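Long-range contacts in SusD homolog (Bacteroides thetaiotaomicron, PDB 3SGH), which probably binds glycans at the cell surface as a SusD-like outer-membrane lipoprotein, supporting their uptake: residues A[190-195]-A[212-217]; A[206-211]-A[332-337]; A[264-269]-A[355-360]; A[326-331]-A[409-414]. All blocks are in the same frame, centred on the assembly; numbering follows the deposited sequence.

Contact 1 (A[190-195]-A[212-217])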
loop_
_atom_site.group_PDB
_atom_site.type_symbol
_atom_site.label_atom_id
_atom_site.label_comp_id
_atom_site.label_asym_id
_atom_site.label_seq_id
_atom_site.Cartn_x
_atom_site.Cartn_y
_atom_site.Cartn_z
ATOM N N THR A 190 2.749 -11.728 8.578
ATOM C CA THR A 190 1.731 -11.224 7.670
ATOM C C THR A 190 2.429 -10.452 6.535
ATOM O O THR A 190 2.033 -10.527 5.371
ATOM C CB THR A 190 0.701 -10.324 8.383
ATOM O OG1 THR A 190 0.093 -11.029 9.476
ATOM C CG2 THR A 190 -0.394 -9.867 7.433
ATOM N N LEU A 191 3.482 -9.737 6.878
ATOM C CA LEU A 191 4.312 -9.064 5.853
ATOM C C LEU A 191 4.962 -10.064 4.937
ATOM O O LEU A 191 4.966 -9.896 3.690
ATOM C CB LEU A 191 5.430 -8.264 6.511
ATOM C CG LEU A 191 6.391 -7.504 5.586
ATOM C CD1 LEU A 191 5.671 -6.503 4.657
ATOM C CD2 LEU A 191 7.501 -6.809 6.414
ATOM N N LYS A 192 5.467 -11.128 5.536
ATOM C CA LYS A 192 6.050 -12.230 4.768
ATOM C C LYS A 192 5.005 -12.766 3.791
ATOM O O LYS A 192 5.286 -12.963 2.624
ATOM C CB LYS A 192 6.571 -13.329 5.671
ATOM C CG LYS A 192 7.234 -14.499 4.931
ATOM C CD LYS A 192 7.907 -15.426 5.977
ATOM C CE LYS A 192 8.515 -16.652 5.341
ATOM N NZ LYS A 192 9.284 -17.503 6.297
ATOM N N LEU A 193 3.775 -12.943 4.256
ATOM C CA LEU A 193 2.696 -13.424 3.372
ATOM C C LEU A 193 2.314 -12.405 2.280
ATOM O O LEU A 193 2.121 -12.802 1.105
ATOM C CB LEU A 193 1.476 -13.823 4.192
ATOM C CG LEU A 193 0.286 -14.386 3.450
ATOM C CD1 LEU A 193 0.715 -15.626 2.658
ATOM C CD2 LEU A 193 -0.827 -14.740 4.457
ATOM N N ARG A 194 2.255 -11.125 2.636
ATOM C CA ARG A 194 2.024 -10.036 1.629
ATOM C C ARG A 194 3.061 -10.086 0.516
ATOM O O ARG A 194 2.735 -10.071 -0.701
ATOM C CB ARG A 194 2.083 -8.667 2.271
ATOM C CG ARG A 194 1.918 -7.532 1.258
ATOM C CD ARG A 194 2.296 -6.179 1.877
ATOM N NE ARG A 194 1.310 -5.701 2.831
ATOM C CZ ARG A 194 1.433 -4.543 3.511
ATOM N NH1 ARG A 194 2.516 -3.775 3.360
ATOM N NH2 ARG A 194 0.517 -4.176 4.364
HETATM N N MSE A 195 4.331 -10.182 0.924
HETATM C CA MSE A 195 5.442 -10.260 -0.018
HETATM C C MSE A 195 5.366 -11.492 -0.923
HETATM O O MSE A 195 5.569 -11.396 -2.169
HETATM C CB MSE A 195 6.786 -10.167 0.749
HETATM C CG MSE A 195 6.890 -8.850 1.469
HETATM SE SE MSE A 195 8.497 -8.812 2.586
HETATM C CE MSE A 195 9.762 -9.357 1.264
ATOM N N GLN A 212 3.328 -20.411 2.904
ATOM C CA GLN A 212 3.018 -21.523 3.820
ATOM C C GLN A 212 3.821 -21.430 5.127
ATOM O O GLN A 212 3.263 -21.638 6.215
ATOM C CB GLN A 212 3.127 -22.882 3.124
ATOM C CG GLN A 212 1.999 -23.039 2.127
ATOM C CD GLN A 212 1.962 -24.291 1.305
ATOM O OE1 GLN A 212 1.054 -24.443 0.489
ATOM N NE2 GLN A 212 2.888 -25.212 1.531
ATOM N N GLU A 213 5.095 -21.092 5.037
ATOM C CA GLU A 213 5.878 -20.788 6.238
ATOM C C GLU A 213 5.259 -19.693 7.065
ATOM O O GLU A 213 5.202 -19.795 8.301
ATOM C CB GLU A 213 7.303 -20.407 5.888
ATOM C CG GLU A 213 8.161 -21.570 5.389
ATOM C CD GLU A 213 9.483 -21.112 4.771
ATOM O OE1 GLU A 213 9.811 -19.889 4.778
ATOM O OE2 GLU A 213 10.206 -21.987 4.252
ATOM N N ALA A 214 4.866 -18.600 6.397
ATOM C CA ALA A 214 4.229 -17.470 7.054
ATOM C C ALA A 214 2.979 -17.890 7.801
ATOM O O ALA A 214 2.796 -17.502 8.961
ATOM C CB ALA A 214 3.904 -16.366 6.076
ATOM N N VAL A 215 2.156 -18.725 7.169
ATOM C CA VAL A 215 0.911 -19.175 7.782
ATOM C C VAL A 215 1.172 -20.040 9.017
ATOM O O VAL A 215 0.533 -19.855 10.040
ATOM C CB VAL A 215 0.021 -19.910 6.744
ATOM C CG1 VAL A 215 -1.211 -20.521 7.439
ATOM C CG2 VAL A 215 -0.374 -18.913 5.693
ATOM N N LEU A 216 2.180 -20.895 8.945
ATOM C CA LEU A 216 2.612 -21.689 10.111
ATOM C C LEU A 216 3.222 -20.809 11.217
ATOM O O LEU A 216 3.063 -21.090 12.401
ATOM C CB LEU A 216 3.599 -22.786 9.705
ATOM C CG LEU A 216 3.016 -23.976 8.933
ATOM C CD1 LEU A 216 4.150 -24.878 8.444
ATOM C CD2 LEU A 216 1.939 -24.714 9.774
ATOM N N GLY A 217 3.936 -19.767 10.818
ATOM C CA GLY A 217 4.551 -18.866 11.770
ATOM C C GLY A 217 3.476 -18.161 12.584
ATOM O O GLY A 217 3.656 -17.929 13.780
HETATM O O HOH W 1 7.797 -17.626 8.824
#
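Lys192 and Leu193 of helix 181-198 meet Ala214 and Val215 of helix 204-217 in a buried, antiparallel helix-helix contact. The two helices follow each other in the chain as a helical hairpin, an antiparallel helix pair of the kind expected in the alpha-alpha superhelix of this TPR-clan family. Their local axes approach to 8.3 Å at 161°, and a small residue sits where they are nearest: Leu193 CA and Ala214 CA lie 5.7 Å apart. The Ala214 methyl fits between two neighbours of the other helix, its CB 3.9 Å from Leu193 N and 4.0 Å from Lys192 CG. The Lys192 side chain, anti to the backbone N at chi1 (-178°) and extended beyond, carries CB, CG and CD past this methyl and delivers the ammonium group to Glu213. There NZ makes a salt bridge of 2.9 Å to Glu213 OE1, approaching from the anti side and 15° out of the carboxylate plane. NZ also has a salt bridge to Asp152 of helix 140-162, which ties a third helix to the hairpin, and it donates to a water 2.9 Å from NZ that in turn makes a weak bond to Glu213 O. A methionine in place of Lys192 would probably leave Glu213 and Asp152 without the cation they share and bring their negative charges into play against each other. At the other flank of Ala214, where Leu193 also leans on helix 319-331, a methyl meets a methyl: Leu193 CD2 lies 4.4 Å from Val215 CG2.

Contact 2 (A[206-211]-A[332-337])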
loop_
_atom_site.group_PDB
_atom_site.type_symbol
_atom_site.label_atom_id
_atom_site.label_comp_id
_atom_site.label_asym_id
_atom_site.label_seq_id
_atom_site.Cartn_x
_atom_site.Cartn_y
_atom_site.Cartn_z
ATOM N N TYR A 206 8.412 -20.653 -5.254
ATOM C CA TYR A 206 9.128 -19.978 -4.151
ATOM C C TYR A 206 8.122 -19.213 -3.273
ATOM O O TYR A 206 8.197 -19.250 -2.049
ATOM C CB TYR A 206 10.193 -19.039 -4.700
ATOM C CG TYR A 206 10.977 -18.255 -3.685
ATOM C CD1 TYR A 206 12.186 -18.732 -3.185
ATOM C CD2 TYR A 206 10.548 -17.016 -3.255
ATOM C CE1 TYR A 206 12.925 -17.977 -2.265
ATOM C CE2 TYR A 206 11.275 -16.281 -2.379
ATOM C CZ TYR A 206 12.431 -16.734 -1.877
ATOM O OH TYR A 206 13.113 -15.935 -0.967
ATOM N N ALA A 207 7.174 -18.535 -3.915
ATOM C CA ALA A 207 6.140 -17.796 -3.207
ATOM C C ALA A 207 5.281 -18.701 -2.306
ATOM O O ALA A 207 4.969 -18.360 -1.164
ATOM C CB ALA A 207 5.258 -17.029 -4.163
ATOM N N GLN A 208 4.816 -19.810 -2.850
ATOM C CA GLN A 208 4.057 -20.760 -2.085
ATOM C C GLN A 208 4.795 -21.201 -0.824
ATOM O O GLN A 208 4.193 -21.267 0.269
ATOM C CB GLN A 208 3.668 -21.998 -2.912
ATOM C CG GLN A 208 2.883 -23.021 -2.098
ATOM C CD GLN A 208 2.274 -24.161 -2.950
ATOM O OE1 GLN A 208 2.491 -24.225 -4.152
ATOM N NE2 GLN A 208 1.515 -25.057 -2.305
ATOM N N THR A 209 6.057 -21.573 -0.978
ATOM C CA THR A 209 6.855 -21.978 0.167
ATOM C C THR A 209 6.926 -20.921 1.243
ATOM O O THR A 209 6.676 -21.182 2.426
ATOM C CB THR A 209 8.265 -22.365 -0.262
ATOM O OG1 THR A 209 8.175 -23.475 -1.143
ATOM C CG2 THR A 209 9.105 -22.806 0.964
ATOM N N LYS A 210 7.244 -19.693 0.857
ATOM C CA LYS A 210 7.254 -18.614 1.834
ATOM C C LYS A 210 5.874 -18.335 2.484
ATOM O O LYS A 210 5.789 -18.090 3.718
ATOM C CB LYS A 210 7.770 -17.315 1.210
ATOM C CG LYS A 210 9.218 -17.384 0.759
ATOM C CD LYS A 210 10.161 -17.517 1.927
ATOM C CE LYS A 210 11.616 -17.505 1.535
ATOM N NZ LYS A 210 12.228 -18.855 1.469
ATOM N N ALA A 211 4.820 -18.387 1.677
ATOM C CA ALA A 211 3.463 -18.103 2.177
ATOM C C ALA A 211 3.066 -19.158 3.219
ATOM O O ALA A 211 2.507 -18.840 4.290
ATOM C CB ALA A 211 2.458 -18.048 1.053
ATOM N N LYS A 332 -5.287 -20.169 -5.128
ATOM C CA LYS A 332 -4.130 -20.626 -5.902
ATOM C C LYS A 332 -3.866 -22.130 -5.708
ATOM O O LYS A 332 -2.958 -22.702 -6.317
ATOM C CB LYS A 332 -2.889 -19.840 -5.503
ATOM C CG LYS A 332 -2.854 -18.406 -5.960
ATOM C CD LYS A 332 -1.574 -17.758 -5.416
ATOM C CE LYS A 332 -1.426 -16.317 -5.812
ATOM N NZ LYS A 332 -1.314 -16.152 -7.277
ATOM N N GLY A 333 -4.598 -22.768 -4.807
ATOM C CA GLY A 333 -4.317 -24.147 -4.438
ATOM C C GLY A 333 -3.287 -24.334 -3.344
ATOM O O GLY A 333 -2.867 -25.471 -3.096
ATOM N N TRP A 334 -2.888 -23.254 -2.661
ATOM C CA TRP A 334 -1.915 -23.348 -1.568
ATOM C C TRP A 334 -2.613 -23.873 -0.308
ATOM O O TRP A 334 -3.842 -23.819 -0.198
ATOM C CB TRP A 334 -1.267 -21.997 -1.293
ATOM C CG TRP A 334 -0.477 -21.413 -2.437
ATOM C CD1 TRP A 334 -0.180 -21.973 -3.654
ATOM C CD2 TRP A 334 0.138 -20.119 -2.428
ATOM N NE1 TRP A 334 0.582 -21.092 -4.396
ATOM C CE2 TRP A 334 0.791 -19.955 -3.662
ATOM C CE3 TRP A 334 0.194 -19.087 -1.484
ATOM C CZ2 TRP A 334 1.514 -18.800 -3.970
ATOM C CZ3 TRP A 334 0.887 -17.929 -1.804
ATOM C CH2 TRP A 334 1.535 -17.803 -3.049
ATOM N N ASN A 335 -1.828 -24.368 0.646
ATOM C CA ASN A 335 -2.392 -24.872 1.870
ATOM C C ASN A 335 -2.312 -23.771 2.924
ATOM O O ASN A 335 -1.245 -23.536 3.459
ATOM C CB ASN A 335 -1.619 -26.132 2.305
ATOM C CG ASN A 335 -1.641 -27.243 1.226
ATOM O OD1 ASN A 335 -0.619 -27.840 0.920
ATOM N ND2 ASN A 335 -2.770 -27.487 0.665
HETATM N N MSE A 336 -3.436 -23.109 3.183
HETATM C CA MSE A 336 -3.475 -21.872 3.972
HETATM C C MSE A 336 -4.189 -22.053 5.322
HETATM O O MSE A 336 -4.344 -21.123 6.093
HETATM C CB MSE A 336 -4.129 -20.746 3.156
HETATM C CG MSE A 336 -3.371 -20.375 1.850
HETATM SE SE MSE A 336 -1.999 -19.147 2.185
HETATM C CE MSE A 336 -0.520 -20.373 2.405
ATOM N N GLY A 337 -4.570 -23.274 5.642
ATOM C CA GLY A 337 -5.267 -23.509 6.916
ATOM C C GLY A 337 -6.773 -23.295 6.869
ATOM O O GLY A 337 -7.427 -23.210 7.916
HETATM O O HOH W 2 -0.368 -26.837 -3.940
#
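Gly333 and Gln208 are joined by a single water, which donates to Gly333 O (3.0 Å) and accepts from Gln208 NE2 (3.1 Å). Gly333 ends helix 319-331 in a Schellman motif; at its positive phi a beta carbon would press on the preceding carbonyl oxygen. The chain then turns Trp334 toward helix 204-217, and this ring carries most of the contact. Gln208 lies over one indole face: its CG is 3.6 Å from the centroid of the five-membered ring of Trp334 and only 12° off the normal, a CH-pi contact. Because Gln208 is extended, its amide continues across the ring nearly parallel to it, the planes 16° apart, with CD 3.4 Å from Trp334 CD1. Lys332 CD covers the opposite face near the rim, so the indole is held between a lysine chain and a glutamine chain. Its six-membered ring reaches further along the helix, Trp334 CH2 to Ala207 CB and, very tightly, Trp334 CZ3 to Ala211 CB at 3.3 Å. In this alpha-alpha superhelix the loop between helices 319-331 and 340-354 is thereby pinned to a helix more than a hundred residues earlier in sequence. At Asn335 the backbone N donates to Gln212 OE1, the oxygen that also receives Gln208 NE2, and a polar link thus runs beside the apolar one. Met336, present as selenomethionine, bends at chi2 (-85°) to swing its end back to the helix, where its CE rests 4.0 Å from Ala211 CB.

Contact 3 (A[264-269]-A[355-360])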
loop_
_atom_site.group_PDB
_atom_site.type_symbol
_atom_site.label_atom_id
_atom_site.label_comp_id
_atom_site.label_asym_id
_atom_site.label_seq_id
_atom_site.Cartn_x
_atom_site.Cartn_y
_atom_site.Cartn_z
ATOM N N ASP A 264 -22.394 0.375 0.809
ATOM C CA ASP A 264 -21.449 -0.188 1.780
ATOM C C ASP A 264 -21.531 0.555 3.099
ATOM O O ASP A 264 -21.299 1.771 3.143
ATOM C CB ASP A 264 -20.018 -0.134 1.207
ATOM C CG ASP A 264 -19.051 -1.057 1.914
ATOM O OD1 ASP A 264 -18.935 -1.010 3.179
ATOM O OD2 ASP A 264 -18.357 -1.837 1.215
ATOM N N PRO A 265 -21.818 -0.169 4.176
ATOM C CA PRO A 265 -21.968 0.512 5.457
ATOM C C PRO A 265 -20.691 1.070 6.037
ATOM O O PRO A 265 -20.741 1.806 7.018
ATOM C CB PRO A 265 -22.534 -0.562 6.392
ATOM C CG PRO A 265 -22.581 -1.805 5.665
ATOM C CD PRO A 265 -22.165 -1.602 4.244
ATOM N N ARG A 266 -19.550 0.721 5.452
ATOM C CA ARG A 266 -18.306 1.360 5.873
ATOM C C ARG A 266 -18.148 2.787 5.379
ATOM O O ARG A 266 -17.236 3.464 5.836
ATOM C CB ARG A 266 -17.118 0.510 5.435
ATOM C CG ARG A 266 -17.037 -0.779 6.249
ATOM C CD ARG A 266 -16.017 -1.744 5.592
ATOM N NE ARG A 266 -16.579 -2.250 4.356
ATOM C CZ ARG A 266 -16.120 -3.320 3.711
ATOM N NH1 ARG A 266 -15.028 -3.978 4.147
ATOM N NH2 ARG A 266 -16.751 -3.725 2.628
ATOM N N ARG A 267 -18.985 3.249 4.440
ATOM C CA ARG A 267 -18.850 4.602 3.914
ATOM C C ARG A 267 -18.690 5.700 4.988
ATOM O O ARG A 267 -17.725 6.472 4.910
ATOM C CB ARG A 267 -19.952 4.933 2.913
ATOM C CG ARG A 267 -19.781 4.201 1.540
ATOM C CD ARG A 267 -20.993 4.440 0.637
ATOM N NE ARG A 267 -22.190 3.882 1.251
ATOM C CZ ARG A 267 -23.418 4.057 0.803
ATOM N NH1 ARG A 267 -23.634 4.820 -0.274
ATOM N NH2 ARG A 267 -24.442 3.513 1.446
ATOM N N PRO A 268 -19.594 5.764 5.995
ATOM C CA PRO A 268 -19.456 6.803 7.017
ATOM C C PRO A 268 -18.229 6.678 7.903
ATOM O O PRO A 268 -17.834 7.681 8.545
ATOM C CB PRO A 268 -20.735 6.676 7.858
ATOM C CG PRO A 268 -21.265 5.324 7.577
ATOM C CD PRO A 268 -20.874 5.061 6.120
ATOM N N ALA A 269 -17.607 5.486 7.925
ATOM C CA ALA A 269 -16.355 5.291 8.669
ATOM C C ALA A 269 -15.110 5.686 7.836
ATOM O O ALA A 269 -14.014 5.879 8.375
ATOM C CB ALA A 269 -16.267 3.887 9.118
ATOM N N PHE A 355 -13.383 -1.116 11.908
ATOM C CA PHE A 355 -13.940 0.234 11.821
ATOM C C PHE A 355 -15.213 0.428 12.643
ATOM O O PHE A 355 -15.815 1.486 12.561
ATOM C CB PHE A 355 -14.194 0.586 10.364
ATOM C CG PHE A 355 -12.949 1.039 9.648
ATOM C CD1 PHE A 355 -12.049 0.118 9.113
ATOM C CD2 PHE A 355 -12.649 2.389 9.551
ATOM C CE1 PHE A 355 -10.894 0.543 8.482
ATOM C CE2 PHE A 355 -11.473 2.820 8.918
ATOM C CZ PHE A 355 -10.590 1.895 8.392
ATOM N N GLY A 356 -15.629 -0.575 13.399
ATOM C CA GLY A 356 -16.794 -0.437 14.295
ATOM C C GLY A 356 -18.130 -0.352 13.580
ATOM O O GLY A 356 -19.094 0.275 14.073
ATOM N N VAL A 357 -18.177 -0.990 12.421
ATOM C CA VAL A 357 -19.337 -0.987 11.563
ATOM C C VAL A 357 -20.098 -2.301 11.735
ATOM O O VAL A 357 -19.502 -3.377 11.828
ATOM C CB VAL A 357 -18.871 -0.748 10.113
ATOM C CG1 VAL A 357 -20.008 -0.824 9.158
ATOM C CG2 VAL A 357 -18.150 0.635 10.069
ATOM N N SER A 358 -21.411 -2.191 11.801
ATOM C CA SER A 358 -22.292 -3.337 11.916
ATOM C C SER A 358 -22.828 -3.742 10.563
ATOM O O SER A 358 -22.751 -2.987 9.598
ATOM C CB SER A 358 -23.486 -2.955 12.801
ATOM O OG SER A 358 -23.022 -2.927 14.128
ATOM N N GLY A 359 -23.417 -4.926 10.513
ATOM C CA GLY A 359 -24.132 -5.356 9.312
ATOM C C GLY A 359 -23.399 -6.239 8.326
ATOM O O GLY A 359 -23.854 -6.412 7.189
ATOM N N ALA A 360 -22.293 -6.828 8.753
ATOM C CA ALA A 360 -21.539 -7.711 7.864
ATOM C C ALA A 360 -22.350 -8.910 7.331
ATOM O O ALA A 360 -22.141 -9.329 6.187
ATOM C CB ALA A 360 -20.258 -8.184 8.533
#
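Asp264 OD1 is gripped twice by Arg266: OD1 takes the backbone N-H of Arg266 on its anti lone pair, closing an Asx turn that caps the entry to helix 267-270, and the NE-H on its syn lone pair, Arg266 NE lying 2.9 Å from Asp264 OD1 in a bond almost straight at 174°. Arg266 NH2 completes a side-on salt bridge to Asp264 OD2 at 2.9 Å. Bent at chi3 (-71°), the arginine folds back on the aspartate two residues earlier, while its NH1 bonds Ser351 OG and its NH2 also bonds Gln413 OE1. Asp264 O has two donors as well, Arg267 N and Arg267 NE, which come from opposite faces of the carbonyl. On this hydrogen-bonded turn Val357 is seated. Its CG1 lies 3.5 Å from Pro265 O and 3.8 Å from Pro265 CB, and it meets Arg266 CG at 4.2 Å, the two side chains crossing at about a right angle. Ala269 CB touches the other branch, Val357 CG2, and, also at 3.9 Å, Phe355 CD2. Gly356 ends helix 340-354 in a Schellman motif and Gly359 is the N-cap of helix 360-364, so the valine belongs to a short linker between helices. A leucine in place of Arg266 would probably leave the Asp264 carboxylate without its charge partner and Ser351 and Gln413 without a donor to tie them to the turn. No hydrogen bond crosses between the two segments; polar bonds shape the turn, and methyls, a ring and backbone carbonyls in van der Waals contact hold the linker against it.

Contact 4 (A[326-331]-A[409-414])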
loop_
_atom_site.group_PDB
_atom_site.type_symbol
_atom_site.label_atom_id
_atom_site.label_comp_id
_atom_site.label_asym_id
_atom_site.label_seq_id
_atom_site.Cartn_x
_atom_site.Cartn_y
_atom_site.Cartn_z
ATOM N N ARG A 326 -4.656 -14.981 2.659
ATOM C CA ARG A 326 -4.910 -16.422 2.758
ATOM C C ARG A 326 -6.035 -16.855 1.822
ATOM O O ARG A 326 -5.982 -17.942 1.258
ATOM C CB ARG A 326 -5.192 -16.835 4.230
ATOM C CG ARG A 326 -3.917 -16.811 5.073
ATOM C CD ARG A 326 -4.163 -17.184 6.515
ATOM N NE ARG A 326 -4.911 -16.149 7.204
ATOM C CZ ARG A 326 -5.356 -16.241 8.454
ATOM N NH1 ARG A 326 -5.115 -17.332 9.177
ATOM N NH2 ARG A 326 -6.019 -15.240 8.996
ATOM N N ALA A 327 -7.041 -16.014 1.615
ATOM C CA ALA A 327 -8.112 -16.358 0.688
ATOM C C ALA A 327 -7.529 -16.530 -0.706
ATOM O O ALA A 327 -7.826 -17.495 -1.376
ATOM C CB ALA A 327 -9.224 -15.286 0.698
ATOM N N GLU A 328 -6.687 -15.572 -1.138
ATOM C CA GLU A 328 -6.057 -15.647 -2.439
ATOM C C GLU A 328 -5.150 -16.885 -2.523
ATOM O O GLU A 328 -5.171 -17.574 -3.515
ATOM C CB GLU A 328 -5.293 -14.358 -2.821
ATOM C CG GLU A 328 -4.726 -14.500 -4.234
ATOM C CD GLU A 328 -4.096 -13.251 -4.822
ATOM O OE1 GLU A 328 -3.911 -12.246 -4.105
ATOM O OE2 GLU A 328 -3.771 -13.329 -6.050
ATOM N N GLY A 329 -4.346 -17.128 -1.490
ATOM C CA GLY A 329 -3.508 -18.305 -1.438
ATOM C C GLY A 329 -4.352 -19.562 -1.614
ATOM O O GLY A 329 -3.980 -20.462 -2.374
ATOM N N ALA A 330 -5.508 -19.606 -0.972
ATOM C CA ALA A 330 -6.389 -20.771 -1.132
ATOM C C ALA A 330 -6.886 -20.941 -2.566
ATOM O O ALA A 330 -6.937 -22.081 -3.083
ATOM C CB ALA A 330 -7.568 -20.708 -0.095
ATOM N N LEU A 331 -7.258 -19.840 -3.215
ATOM C CA LEU A 331 -7.636 -19.852 -4.645
ATOM C C LEU A 331 -6.525 -20.398 -5.551
ATOM O O LEU A 331 -6.788 -21.025 -6.599
ATOM C CB LEU A 331 -8.010 -18.454 -5.111
ATOM C CG LEU A 331 -9.330 -17.899 -4.517
ATOM C CD1 LEU A 331 -9.525 -16.526 -5.148
ATOM C CD2 LEU A 331 -10.498 -18.845 -4.826
ATOM N N ARG A 409 -13.403 -11.003 -6.753
ATOM C CA ARG A 409 -14.179 -10.863 -5.541
ATOM C C ARG A 409 -13.282 -10.705 -4.310
ATOM O O ARG A 409 -13.438 -9.747 -3.529
ATOM C CB ARG A 409 -15.096 -12.075 -5.371
ATOM C CG ARG A 409 -15.980 -11.997 -4.153
ATOM C CD ARG A 409 -17.121 -13.005 -4.214
ATOM N NE ARG A 409 -18.133 -12.577 -5.177
ATOM C CZ ARG A 409 -18.452 -13.157 -6.333
ATOM N NH1 ARG A 409 -17.894 -14.298 -6.740
ATOM N NH2 ARG A 409 -19.396 -12.602 -7.078
ATOM N N VAL A 410 -12.334 -11.637 -4.149
ATOM C CA VAL A 410 -11.364 -11.536 -3.057
ATOM C C VAL A 410 -10.610 -10.181 -3.059
ATOM O O VAL A 410 -10.534 -9.476 -2.056
ATOM C CB VAL A 410 -10.421 -12.742 -3.065
ATOM C CG1 VAL A 410 -9.189 -12.552 -2.179
ATOM C CG2 VAL A 410 -11.210 -14.032 -2.686
ATOM N N LEU A 411 -9.985 -9.844 -4.188
ATOM C CA LEU A 411 -9.175 -8.645 -4.259
ATOM C C LEU A 411 -9.949 -7.334 -4.197
ATOM O O LEU A 411 -9.431 -6.333 -3.679
ATOM C CB LEU A 411 -8.282 -8.684 -5.503
ATOM C CG LEU A 411 -7.322 -9.848 -5.457
ATOM C CD1 LEU A 411 -6.401 -9.780 -6.680
ATOM C CD2 LEU A 411 -6.530 -9.843 -4.160
ATOM N N THR A 412 -11.186 -7.319 -4.667
ATOM C CA THR A 412 -12.041 -6.129 -4.489
ATOM C C THR A 412 -12.377 -5.864 -3.011
ATOM O O THR A 412 -12.248 -4.716 -2.530
ATOM C CB THR A 412 -13.317 -6.218 -5.358
ATOM O OG1 THR A 412 -12.919 -6.361 -6.726
ATOM C CG2 THR A 412 -14.185 -4.934 -5.221
ATOM N N GLN A 413 -12.872 -6.874 -2.284
ATOM C CA GLN A 413 -13.140 -6.696 -0.843
ATOM C C GLN A 413 -11.830 -6.452 -0.069
ATOM O O GLN A 413 -11.798 -5.684 0.875
ATOM C CB GLN A 413 -13.937 -7.855 -0.258
ATOM C CG GLN A 413 -15.356 -7.878 -0.750
ATOM C CD GLN A 413 -16.172 -6.683 -0.233
ATOM O OE1 GLN A 413 -15.930 -6.210 0.842
ATOM N NE2 GLN A 413 -17.104 -6.192 -1.029
ATOM N N LYS A 414 -10.745 -7.082 -0.495
ATOM C CA LYS A 414 -9.463 -6.807 0.160
ATOM C C LYS A 414 -9.100 -5.328 0.028
ATOM O O LYS A 414 -8.602 -4.681 0.981
ATOM C CB LYS A 414 -8.362 -7.663 -0.433
ATOM C CG LYS A 414 -6.971 -7.380 0.123
ATOM C CD LYS A 414 -5.935 -8.172 -0.715
ATOM C CE LYS A 414 -4.513 -7.893 -0.372
ATOM N NZ LYS A 414 -3.586 -8.513 -1.353
HETATM O O HOH W 3 -4.511 -11.246 -1.642
#
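Val410 straddles Ala327 of helix 326-331: both of its methyls lie against Ala327 CB. With CG1 anti to the backbone N (chi1 166°), that branch rests on Ala327 CB at 4.0 Å, beside the backbone N of Glu328. Val410 CG2 also meets Leu331 CD1, at 3.9 Å, and these two side chains slide past each other in opposite directions. The helices are almost exactly antiparallel (171°), their local axes 10.0 Å apart. Glu328 crosses Leu411 obliquely and sets its OE1 3.6 Å from Leu411 CD2. This puts a carboxylate oxygen against a methyl in the interior, and OE1 finds a polar partner in a water. That water donates to Glu328 OE1 at 2.7 Å and accepts from Lys414 NZ at 2.9 Å, bridging a carboxylate and an ammonium group whose charged atoms, Glu328 OE1 and Lys414 NZ, are themselves 4.6 Å apart. Glu328 OE2 forms a salt bridge to Arg431 and Lys414 NZ one to Asp428, both on helix 424-432; so many opposite charges would probably keep each group ionised despite burial. This is antiparallel helix packing within the alpha-alpha superhelix, apolar at Val410 and polar beside it. Helix 424-432 closes over the polar side, where Leu411 also touches Asp428 and Thr432. Toward helix 340-354, Leu331 packs on Ala340 and Arg326 on Phe343, while Val410 also touches Trp397 of a loop.

Contacts 1, 2 and 4 touch one another. Contacts 1 and 2 share helix 204-217, their centres about 9 Å apart, and contact 4 lies about 13 Å from contact 2 and 15 Å from contact 1, centre to centre. Helix 319-331 passes from contact 4 directly into the loop of contact 2, where Trp334 N probably bonds Gly329 O, while Leu193 touches Arg326. Contact 3 lies at the surface, its centre about 28 Å from that of contact 1 and 20 Å from that of contact 4, which it joins through a probable side-chain hydrogen bond to helix 403-417. Contact 2 interleaves in sequence with the other three, and contact 3 with contact 4, so parts far apart in sequence meet in the superhelical fold.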